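Local coordinates for uncharacterized protein PSPTO_0244 (Pseudomonas syringae pv. tomato, PDB 3MYX) that is of unknown function but belongs to the cupin superfamily and may be related to (S)-ureidoglycine aminohydrolases, at residues Asp31-Gly36 against Thr56-Glu61; Ser35-Ala40 against Trp111-Ser116. One frame throughout, in Å; residues are numbered along the deposited sequence. Where two conformers were deposited one is given.

Contact 1: Asp31-Gly36 against Thr56-Glu61; sequences DPFDSG and TALSVE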
ATOM      1  N   ASP A  31      -9.352  16.407   0.556  1.00  6.16           N
ATOM      2  CA  ASP A  31      -8.568  15.599   1.508  1.00  6.28           C
ATOM      3  C   ASP A  31      -8.894  16.054   2.931  1.00  7.40           C
ATOM      4  O   ASP A  31      -8.776  17.233   3.249  1.00  8.10           O
ATOM      5  CB  ASP A  31      -7.075  15.810   1.239  1.00  7.05           C
ATOM      6  CG  ASP A  31      -6.190  14.754   1.856  1.00  6.98           C
ATOM      7  OD1 ASP A  31      -6.645  14.016   2.766  1.00  7.03           O
ATOM      8  OD2 ASP A  31      -5.010  14.685   1.439  1.00  6.68           O
ATOM      9  N   PRO A  32      -9.276  15.127   3.817  1.00  7.60           N
ATOM     10  CA  PRO A  32      -9.475  15.522   5.220  1.00  9.39           C
ATOM     11  C   PRO A  32      -8.161  15.805   5.966  1.00  7.60           C
ATOM     12  O   PRO A  32      -8.189  16.384   7.056  1.00  9.31           O
ATOM     13  CB  PRO A  32     -10.194  14.314   5.833  1.00  9.99           C
ATOM     14  CG  PRO A  32     -10.038  13.234   4.911  1.00 12.70           C
ATOM     15  CD  PRO A  32      -9.638  13.717   3.578  1.00  8.11           C
ATOM     16  N   PHE A  33      -7.038  15.342   5.422  1.00  7.42           N
ATOM     17  CA  PHE A  33      -5.710  15.561   5.989  1.00  7.74           C
ATOM     18  C   PHE A  33      -5.040  16.709   5.252  1.00  7.86           C
ATOM     19  O   PHE A  33      -5.363  17.011   4.108  1.00  9.73           O
ATOM     20  CB  PHE A  33      -4.867  14.284   5.945  1.00  8.13           C
ATOM     21  CG  PHE A  33      -5.418  13.190   6.805  1.00  7.50           C
ATOM     22  CD1 PHE A  33      -5.183  13.204   8.170  1.00  7.52           C
ATOM     23  CD2 PHE A  33      -6.202  12.170   6.272  1.00  8.03           C
ATOM     24  CE1 PHE A  33      -5.712  12.218   8.989  1.00  8.74           C
ATOM     25  CE2 PHE A  33      -6.732  11.179   7.077  1.00  8.77           C
ATOM     26  CZ  PHE A  33      -6.495  11.205   8.438  1.00  8.73           C
ATOM     27  N   ASP A  34      -4.128  17.375   5.934  1.00  8.64           N
ATOM     28  CA  ASP A  34      -3.434  18.525   5.353  1.00  9.82           C
ATOM     29  C   ASP A  34      -1.981  18.516   5.832  1.00  8.78           C
ATOM     30  O   ASP A  34      -1.146  17.941   5.152  1.00  9.05           O
ATOM     31  CB  ASP A  34      -4.183  19.847   5.597  1.00 11.35           C
ATOM     32  CG  ASP A  34      -4.824  19.930   6.965  1.00 14.22           C
ATOM     33  OD1 ASP A  34      -4.097  20.246   7.928  1.00 14.84           O
ATOM     34  OD2 ASP A  34      -6.054  19.707   7.080  1.00 17.01           O
ATOM     35  N   SER A  35      -1.687  19.085   7.005  1.00  9.60           N
ATOM     36  CA  SER A  35      -0.310  19.118   7.499  1.00 10.84           C
ATOM     37  C   SER A  35       0.253  17.713   7.713  1.00 10.51           C
ATOM     38  O   SER A  35       1.464  17.488   7.573  1.00 11.70           O
ATOM     39  CB  SER A  35      -0.186  19.941   8.803  1.00 13.11           C
ATOM     40  OG  SER A  35      -0.949  19.401   9.857  1.00 17.24           O
ATOM     41  N   GLY A  36      -0.626  16.782   8.057  1.00  9.21           N
ATOM     42  CA  GLY A  36      -0.230  15.394   8.279  1.00  8.90           C
ATOM     43  C   GLY A  36      -0.062  14.553   7.031  1.00  6.83           C
ATOM     44  O   GLY A  36       0.484  13.455   7.109  1.00  9.05           O
ATOM     45  N   THR A  56      -4.327  12.844  16.665  1.00  8.68           N
ATOM     46  CA  THR A  56      -5.600  13.223  17.237  0.50  8.72           C
ATOM     47  C   THR A  56      -6.721  12.414  16.530  1.00  8.66           C
ATOM     48  O   THR A  56      -6.446  11.505  15.763  1.00  8.98           O
ATOM     49  CB  THR A  56      -5.777  14.776  17.094  0.50  8.96           C
ATOM     50  OG1 THR A  56      -5.640  15.154  15.720  0.50 10.35           O
ATOM     51  CG2 THR A  56      -4.710  15.545  17.915  0.50 10.97           C
ATOM     52  N   ALA A  57      -7.977  12.783  16.771  1.00  9.33           N
ATOM     53  CA  ALA A  57      -9.105  12.208  16.054  1.00 10.30           C
ATOM     54  C   ALA A  57      -9.733  13.215  15.109  1.00  9.49           C
ATOM     55  O   ALA A  57      -9.789  14.411  15.395  1.00 11.65           O
ATOM     56  CB  ALA A  57     -10.146  11.673  17.022  1.00 10.88           C
ATOM     57  N   LEU A  58     -10.206  12.703  13.986  1.00  9.71           N
ATOM     58  CA  LEU A  58     -11.009  13.500  13.070  0.50  9.84           C
ATOM     59  C   LEU A  58     -12.104  12.633  12.472  1.00  9.28           C
ATOM     60  O   LEU A  58     -11.956  11.449  12.250  1.00  9.42           O
ATOM     61  CB  LEU A  58     -10.166  14.246  11.999  0.50 11.19           C
ATOM     62  CG  LEU A  58      -9.426  13.505  10.872  0.50 10.31           C
ATOM     63  CD1 LEU A  58     -10.402  12.840   9.933  0.50 11.45           C
ATOM     64  CD2 LEU A  58      -8.482  14.422  10.081  0.50 10.15           C
ATOM     65  N   SER A  59     -13.244  13.263  12.275  1.00 10.75           N
ATOM     66  CA  SER A  59     -14.415  12.592  11.737  1.00 10.52           C
ATOM     67  C   SER A  59     -14.679  13.120  10.326  1.00 10.78           C
ATOM     68  O   SER A  59     -14.602  14.331  10.071  1.00 13.72           O
ATOM     69  CB  SER A  59     -15.628  12.844  12.635  1.00 11.88           C
ATOM     70  OG  SER A  59     -15.495  12.214  13.910  1.00 13.56           O
ATOM     71  N   VAL A  60     -14.988  12.209   9.413  1.00  9.03           N
ATOM     72  CA  VAL A  60     -15.266  12.530   8.026  1.00  9.60           C
ATOM     73  C   VAL A  60     -16.649  11.984   7.680  1.00  8.92           C
ATOM     74  O   VAL A  60     -16.918  10.797   7.888  1.00  8.74           O
ATOM     75  CB  VAL A  60     -14.205  11.894   7.111  1.00  9.97           C
ATOM     76  CG1 VAL A  60     -14.382  12.366   5.657  1.00 11.34           C
ATOM     77  CG2 VAL A  60     -12.797  12.205   7.622  1.00 11.47           C
ATOM     78  N   GLU A  61     -17.542  12.832   7.167  1.00  9.91           N
ATOM     79  CA  GLU A  61     -18.909  12.388   6.891  0.50 10.85           C
ATOM     80  C   GLU A  61     -18.982  11.389   5.732  1.00 10.54           C
ATOM     81  O   GLU A  61     -19.746  10.440   5.803  1.00  9.94           O
ATOM     82  CB  GLU A  61     -19.837  13.585   6.648  0.50 12.81           C
ATOM     83  CG  GLU A  61     -21.280  13.231   6.255  0.50 14.56           C
ATOM     84  CD  GLU A  61     -21.925  12.182   7.147  0.50 18.22           C
ATOM     85  OE1 GLU A  61     -21.586  12.133   8.351  0.50 18.42           O
ATOM     86  OE2 GLU A  61     -22.770  11.410   6.632  0.50 21.15           O
TER
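Leu58 reaches from the edge strand 57-60 to the loop 31-36 chiefly with one methyl, CD2, and that methyl serves two neighbours at once. CD2 of Leu58 stands 3.7 Å from CE1 of Phe33 and 3.6 Å from the carbonyl O of Pro32. The same CD2 of Leu58 approaches the Phe33 ring obliquely, 4.2 Å from the centroid, an off-centre CH-pi contact. The first torsion of Leu58 (chi1 69°) wedges CG between its own backbone N and carbonyl carbon. Two residues further along the strand, Val60 brings CG2 to 3.8 Å from CB of Pro32, the two side chains meeting at about a right angle. No hydrogen bond joins the segments; polar order lies within the loop. There OD1 of Asp31 accepts a bond from the backbone N of Phe33 (3.0 Å), well above its carboxylate plane, closing an Asx turn round Pro32, while OD2 pairs with Arg37. Phe33, packed edge-to-face with Phe54 and against Ile103, is the buried member of the group. Leu58 and Val60 face the loop and Ser59 turns away between them, the alternation of an edge strand whose apolar face is covered by the loop before strand 37-39, in an antiparallel beta-barrel of the cupin family.

Contact 2: Ser35-Ala40 against Trp111-Ser116; sequences SGRRTA and WAFCAS
The axes of segments 37-39 and 111-116 approach to 8.9 Å, with 65° between their directions, too far apart and too steeply crossed for backbone pairing, so the contact is made largely through the Phe113 ring. Arg37 does most of the spanning. Its chain starts with CG anti to the backbone N (chi1 177°) and then folds at chi2 and chi3, which carries NH1 over the centre of the Phe113 ring, 3.4 Å from CD2. CZ of Arg37 lies 4.3 Å from the ring centroid and nearly on its normal, a cation-pi contact. The guanidinium is not stacked flat: its plane stands 66° from the ring's, so an edge carrying NH1 points into the face, and CD rests against CE2 and CZ of Phe113. In this antiparallel beta architecture of the cupin family, strand 47-54 pairs with both strands and bridges them. Salt bridges from NE to Asp31 and from NH1 to Glu67 hold the buried guanidinium from two partners and fix its rotation. Around the rim of the same ring, O of Arg38 comes within 3.7 Å of CE2, and OG1 of Thr39 within 3.9 Å of CZ of Phe113, near the ring plane. Arg38 instead turns its guanidinium end away, where NE and NH2 grip the carbonyl O of Ser35 side-on, the NE bond being 2.9 Å long.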
ATOM      1  N   SER A  35      -1.687  19.085   7.005  1.00  9.60           N
ATOM      2  CA  SER A  35      -0.310  19.118   7.499  1.00 10.84           C
ATOM      3  C   SER A  35       0.253  17.713   7.713  1.00 10.51           C
ATOM      4  O   SER A  35       1.464  17.488   7.573  1.00 11.70           O
ATOM      5  CB  SER A  35      -0.186  19.941   8.803  1.00 13.11           C
ATOM      6  OG  SER A  35      -0.949  19.401   9.857  1.00 17.24           O
ATOM      7  N   GLY A  36      -0.626  16.782   8.057  1.00  9.21           N
ATOM      8  CA  GLY A  36      -0.230  15.394   8.279  1.00  8.90           C
ATOM      9  C   GLY A  36      -0.062  14.553   7.031  1.00  6.83           C
ATOM     10  O   GLY A  36       0.484  13.455   7.109  1.00  9.05           O
ATOM     11  N   ARG A  37      -0.552  15.041   5.886  1.00  7.40           N
ATOM     12  CA  ARG A  37      -0.494  14.301   4.634  1.00  7.55           C
ATOM     13  C   ARG A  37       0.838  14.531   3.945  1.00  7.55           C
ATOM     14  O   ARG A  37       1.191  15.674   3.626  1.00  8.41           O
ATOM     15  CB  ARG A  37      -1.656  14.719   3.714  1.00  7.34           C
ATOM     16  CG  ARG A  37      -1.639  14.053   2.341  1.00  7.93           C
ATOM     17  CD  ARG A  37      -2.088  12.603   2.378  1.00  7.24           C
ATOM     18  NE  ARG A  37      -3.530  12.498   2.497  1.00  6.63           N
ATOM     19  CZ  ARG A  37      -4.201  11.357   2.609  1.00  5.75           C
ATOM     20  NH1 ARG A  37      -3.565  10.210   2.703  1.00  6.87           N
ATOM     21  NH2 ARG A  37      -5.519  11.377   2.660  1.00  6.32           N
ATOM     22  N   ARG A  38       1.574  13.446   3.713  1.00  7.28           N
ATOM     23  CA  ARG A  38       2.910  13.503   3.114  1.00  7.90           C
ATOM     24  C   ARG A  38       2.877  12.603   1.901  1.00  7.37           C
ATOM     25  O   ARG A  38       2.937  11.369   2.017  1.00  8.72           O
ATOM     26  CB  ARG A  38       3.978  13.055   4.118  1.00  8.90           C
ATOM     27  CG  ARG A  38       3.829  13.635   5.508  1.00  9.51           C
ATOM     28  CD  ARG A  38       3.995  15.135   5.535  1.00 12.01           C
ATOM     29  NE  ARG A  38       3.626  15.666   6.846  1.00 14.69           N
ATOM     30  CZ  ARG A  38       4.414  15.645   7.922  1.00 17.80           C
ATOM     31  NH1 ARG A  38       5.637  15.134   7.847  1.00 19.51           N
ATOM     32  NH2 ARG A  38       3.973  16.143   9.076  1.00 19.91           N
ATOM     33  N   THR A  39       2.746  13.212   0.726  1.00  7.45           N
ATOM     34  CA  THR A  39       2.518  12.454  -0.498  1.00  8.38           C
ATOM     35  C   THR A  39       3.811  12.260  -1.269  1.00  9.10           C
ATOM     36  O   THR A  39       4.503  13.229  -1.578  1.00 10.98           O
ATOM     37  CB  THR A  39       1.468  13.176  -1.350  1.00  9.11           C
ATOM     38  OG1 THR A  39       0.253  13.252  -0.590  1.00  9.35           O
ATOM     39  CG2 THR A  39       1.221  12.448  -2.645  1.00 11.31           C
ATOM     40  N   ALA A  40       4.143  11.004  -1.554  1.00  8.14           N
ATOM     41  CA  ALA A  40       5.332  10.662  -2.322  1.00  8.92           C
ATOM     42  C   ALA A  40       5.067  10.573  -3.816  1.00  8.84           C
ATOM     43  O   ALA A  40       5.988  10.715  -4.619  1.00 10.85           O
ATOM     44  CB  ALA A  40       5.894   9.357  -1.826  1.00  9.84           C
ATOM     45  N   TRP A 111       1.395   6.207   9.494  1.00  6.85           N
ATOM     46  CA  TRP A 111       1.059   5.104   8.606  1.00  6.48           C
ATOM     47  C   TRP A 111       1.384   5.411   7.169  1.00  6.14           C
ATOM     48  O   TRP A 111       1.413   6.572   6.777  1.00  7.46           O
ATOM     49  CB  TRP A 111      -0.404   4.716   8.735  1.00  6.50           C
ATOM     50  CG  TRP A 111      -1.464   5.762   8.513  1.00  7.12           C
ATOM     51  CD1 TRP A 111      -2.149   6.008   7.357  1.00  6.78           C
ATOM     52  CD2 TRP A 111      -2.045   6.630   9.508  1.00  6.27           C
ATOM     53  NE1 TRP A 111      -3.120   6.947   7.566  1.00  7.88           N
ATOM     54  CE2 TRP A 111      -3.066   7.371   8.864  1.00  8.16           C
ATOM     55  CE3 TRP A 111      -1.789   6.866  10.866  1.00  9.08           C
ATOM     56  CZ2 TRP A 111      -3.852   8.305   9.539  1.00  9.08           C
ATOM     57  CZ3 TRP A 111      -2.547   7.826  11.527  1.00 10.30           C
ATOM     58  CH2 TRP A 111      -3.570   8.521  10.860  1.00 10.74           C
ATOM     59  N   ALA A 112       1.647   4.363   6.391  1.00  6.11           N
ATOM     60  CA  ALA A 112       1.719   4.500   4.947  1.00  5.70           C
ATOM     61  C   ALA A 112       0.309   4.415   4.371  1.00  6.05           C
ATOM     62  O   ALA A 112      -0.579   3.799   4.946  1.00  6.75           O
ATOM     63  CB  ALA A 112       2.606   3.433   4.320  1.00  6.47           C
ATOM     64  N   PHE A 113       0.111   5.026   3.214  1.00  6.20           N
ATOM     65  CA  PHE A 113      -1.172   4.950   2.543  1.00  5.98           C
ATOM     66  C   PHE A 113      -1.031   4.771   1.045  1.00  5.00           C
ATOM     67  O   PHE A 113      -0.024   5.167   0.431  1.00  5.75           O
ATOM     68  CB  PHE A 113      -2.022   6.210   2.824  1.00  6.10           C
ATOM     69  CG  PHE A 113      -1.591   7.437   2.042  1.00  6.14           C
ATOM     70  CD1 PHE A 113      -2.082   7.694   0.769  1.00  5.96           C
ATOM     71  CD2 PHE A 113      -0.680   8.344   2.573  1.00  5.67           C
ATOM     72  CE1 PHE A 113      -1.667   8.800   0.035  1.00  6.77           C
ATOM     73  CE2 PHE A 113      -0.273   9.468   1.833  1.00  6.30           C
ATOM     74  CZ  PHE A 113      -0.765   9.684   0.559  1.00  7.53           C
ATOM     75  N   CYS A 114      -2.073   4.180   0.461  1.00  5.31           N
ATOM     76  CA  CYS A 114      -2.341   4.246  -0.977  1.00  5.89           C
ATOM     77  C   CYS A 114      -3.811   4.592  -1.126  1.00  5.97           C
ATOM     78  O   CYS A 114      -4.670   3.957  -0.516  1.00  7.06           O
ATOM     79  CB  CYS A 114      -2.027   2.912  -1.641  1.00  7.32           C
ATOM     80  SG  CYS A 114      -2.324   2.928  -3.435  1.00  9.56           S
ATOM     81  N   ALA A 115      -4.100   5.630  -1.917  1.00  6.94           N
ATOM     82  CA  ALA A 115      -5.460   6.095  -2.123  1.00  6.16           C
ATOM     83  C   ALA A 115      -5.780   6.183  -3.594  1.00  6.70           C
ATOM     84  O   ALA A 115      -4.955   6.643  -4.381  1.00  7.90           O
ATOM     85  CB  ALA A 115      -5.643   7.477  -1.483  1.00  7.29           C
ATOM     86  N   SER A 116      -7.001   5.788  -3.941  1.00  6.17           N
ATOM     87  CA  SER A 116      -7.589   6.150  -5.221  1.00  5.07           C
ATOM     88  C   SER A 116      -8.411   7.403  -4.978  1.00  5.45           C
ATOM     89  O   SER A 116      -9.458   7.359  -4.334  1.00  6.88           O
ATOM     90  CB  SER A 116      -8.483   5.045  -5.747  1.00  6.08           C
ATOM     91  OG  SER A 116      -9.148   5.448  -6.938  1.00  8.75           O
TER

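Both contacts begin from one continuous piece of chain, sharing Ser35 and Gly36, yet they differ in chemistry. Contact 1 lies nearer the periphery, about 19 Å from the centre of the chain to its own centre, where a loop meets an edge strand through apolar groups. Contact 2, at about 10 Å by the same measure, is a buried crossing of two strands in which a charge faces an aromatic ring. Their centres are about 12 Å apart, and two direct links join them: a salt bridge from OD2 of Asp31 to NE of Arg37 (2.8 Å), and packing of CZ of Phe33 on CZ2 of Trp111 (4.1 Å).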